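PDB 3LJX: MmoQ Response regulator from Methylococcus capsulatus, which probably makes cyclic di-GMP from two GTP molecules as a full-length protein, represented here by the part that carries its HDOD domain. Local coordinates for residues R146-T151 with D182-M187. Residues are numbered along the deposited sequence; the frame is centred on the assembly and turned at random.
Sequences RLALAT and DELTRM
Two helices of the all-helical HDOD domain, 144-152 and 181-191, meet through Ala148 and Leu149 on one side and Leu184 on the other. Their short segments pass at 107°, close to perpendicular, with axes 9.1 Å apart, so the meeting is confined to a small patch. Leu184 does most of the touching, and with one branch: its CD1 methyl lies 3.6 Å from CB of Ala148 and 3.9 Å from CG of Leu149. CD2 of Leu149 is next, 4.0 Å from the same methyl. Leu149 bends to this side because its CG is turned opposite the carbonyl carbon, chi1 -77°, and its side chain runs aslant to that of Leu184. Ala148 also touches Leu188, one turn beyond Leu184, while Leu149 reaches back to His181.

Beside this apolar patch the buried Thr185 supplies a polar link between the helices: its OG1 is hydrogen-bonded to Gly145 N, in the first turn of helix 144-152, and to His181 O, a turn earlier in its own helix, and so joins an amide of one helix to a carbonyl of the other. Farther out, Arg146 NH2 and Asp182 OD1 stay 5.4 Å apart, too far for a salt bridge, though the opposite charges may add a weak attraction; Arg146 NE also forms a long, weak ion pair with Asp143. The result is a steep helix-helix crossing, with one leucine methyl set against an alanine and a leucine, inside the helical bundle of an HDOD domain, a member of the HD phosphodiesterase clan.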
loop_
_atom_site.group_PDB
_atom_site.type_symbol
_atom_site.label_atom_id
_atom_site.label_comp_id
_atom_site.label_asym_id
_atom_site.label_seq_id
_atom_site.Cartn_x
_atom_site.Cartn_y
_atom_site.Cartn_z
ATOM N N ARG A 146 8.596 2.569 -0.541
ATOM C CA ARG A 146 9.652 1.944 -1.346
ATOM C C ARG A 146 9.554 2.403 -2.793
ATOM O O ARG A 146 10.549 2.832 -3.386
ATOM C CB ARG A 146 9.563 0.422 -1.311
ATOM C CG ARG A 146 9.800 -0.220 0.046
ATOM C CD ARG A 146 9.876 -1.726 -0.136
ATOM N NE ARG A 146 9.980 -2.432 1.134
ATOM C CZ ARG A 146 11.123 -2.798 1.713
ATOM N NH1 ARG A 146 12.302 -2.531 1.143
ATOM N NH2 ARG A 146 11.087 -3.443 2.872
ATOM N N LEU A 147 8.349 2.301 -3.354
ATOM C CA LEU A 147 8.066 2.799 -4.701
ATOM C C LEU A 147 8.499 4.268 -4.834
ATOM O O LEU A 147 9.108 4.660 -5.827
ATOM C CB LEU A 147 6.566 2.705 -4.979
ATOM C CG LEU A 147 6.028 2.191 -6.317
ATOM C CD1 LEU A 147 4.949 3.114 -6.804
ATOM C CD2 LEU A 147 7.106 1.985 -7.387
ATOM N N ALA A 148 8.169 5.078 -3.830
ATOM C CA ALA A 148 8.469 6.505 -3.872
ATOM C C ALA A 148 9.968 6.811 -3.922
ATOM O O ALA A 148 10.394 7.678 -4.665
ATOM C CB ALA A 148 7.817 7.222 -2.698
ATOM N N LEU A 149 10.773 6.105 -3.134
ATOM C CA LEU A 149 12.204 6.362 -3.168
ATOM C C LEU A 149 12.784 5.935 -4.511
ATOM O O LEU A 149 13.629 6.633 -5.076
ATOM C CB LEU A 149 12.912 5.597 -2.058
ATOM C CG LEU A 149 12.786 6.175 -0.664
ATOM C CD1 LEU A 149 13.537 5.270 0.338
ATOM C CD2 LEU A 149 13.326 7.590 -0.668
ATOM N N ALA A 150 12.346 4.770 -5.002
ATOM C CA ALA A 150 12.829 4.233 -6.269
ATOM C C ALA A 150 12.478 5.200 -7.401
ATOM O O ALA A 150 13.249 5.391 -8.329
ATOM C CB ALA A 150 12.216 2.854 -6.537
ATOM N N THR A 151 11.307 5.817 -7.304
ATOM C CA THR A 151 10.864 6.766 -8.304
ATOM C C THR A 151 11.603 8.101 -8.207
ATOM O O THR A 151 12.028 8.654 -9.222
ATOM C CB THR A 151 9.365 7.019 -8.176
ATOM O OG1 THR A 151 8.674 5.772 -8.258
ATOM C CG2 THR A 151 8.892 7.930 -9.299
ATOM N N ASP A 182 9.979 3.214 5.280
ATOM C CA ASP A 182 8.875 3.051 6.236
ATOM C C ASP A 182 8.345 4.388 6.773
ATOM O O ASP A 182 7.132 4.599 6.853
ATOM C CB ASP A 182 9.267 2.108 7.389
ATOM C CG ASP A 182 9.419 0.671 6.928
ATOM O OD1 ASP A 182 8.665 0.265 6.013
ATOM O OD2 ASP A 182 10.284 -0.053 7.468
ATOM N N GLU A 183 9.244 5.295 7.136
ATOM C CA GLU A 183 8.808 6.635 7.507
ATOM C C GLU A 183 8.087 7.274 6.320
ATOM O O GLU A 183 7.005 7.849 6.457
ATOM C CB GLU A 183 9.993 7.499 7.913
ATOM C CG GLU A 183 9.573 8.861 8.461
ATOM C CD GLU A 183 10.661 9.918 8.322
ATOM O OE1 GLU A 183 11.729 9.615 7.747
ATOM O OE2 GLU A 183 10.450 11.060 8.783
ATOM N N LEU A 184 8.678 7.151 5.139
ATOM C CA LEU A 184 8.099 7.772 3.965
ATOM C C LEU A 184 6.667 7.234 3.745
ATOM O O LEU A 184 5.739 7.996 3.477
ATOM C CB LEU A 184 8.989 7.506 2.751
ATOM C CG LEU A 184 9.061 8.612 1.708
ATOM C CD1 LEU A 184 9.516 8.060 0.349
ATOM C CD2 LEU A 184 7.733 9.321 1.605
ATOM N N THR A 185 6.487 5.924 3.881
ATOM C CA THR A 185 5.156 5.334 3.764
ATOM C C THR A 185 4.144 6.025 4.689
ATOM O O THR A 185 3.065 6.473 4.254
ATOM C CB THR A 185 5.198 3.829 4.065
ATOM O OG1 THR A 185 5.929 3.157 3.026
ATOM C CG2 THR A 185 3.783 3.263 4.141
ATOM N N ARG A 186 4.504 6.130 5.960
ATOM C CA ARG A 186 3.613 6.741 6.954
ATOM C C ARG A 186 3.296 8.179 6.608
ATOM O O ARG A 186 2.161 8.630 6.785
ATOM C CB ARG A 186 4.214 6.688 8.358
ATOM C CG ARG A 186 4.644 5.283 8.798
ATOM C CD ARG A 186 4.931 5.233 10.321
ATOM N NE ARG A 186 6.191 5.878 10.691
ATOM C CZ ARG A 186 7.376 5.266 10.672
ATOM N NH1 ARG A 186 7.462 3.992 10.297
ATOM N NH2 ARG A 186 8.476 5.922 11.032
HETATM N N MSE A 187 4.292 8.908 6.116
HETATM C CA MSE A 187 4.071 10.307 5.765
HETATM C C MSE A 187 3.155 10.399 4.563
HETATM O O MSE A 187 2.275 11.244 4.527
HETATM C CB MSE A 187 5.380 11.031 5.472
HETATM C CG MSE A 187 6.318 11.127 6.674
HETATM SE SE MSE A 187 8.044 11.880 6.132
HETATM C CE MSE A 187 7.418 13.586 5.411
#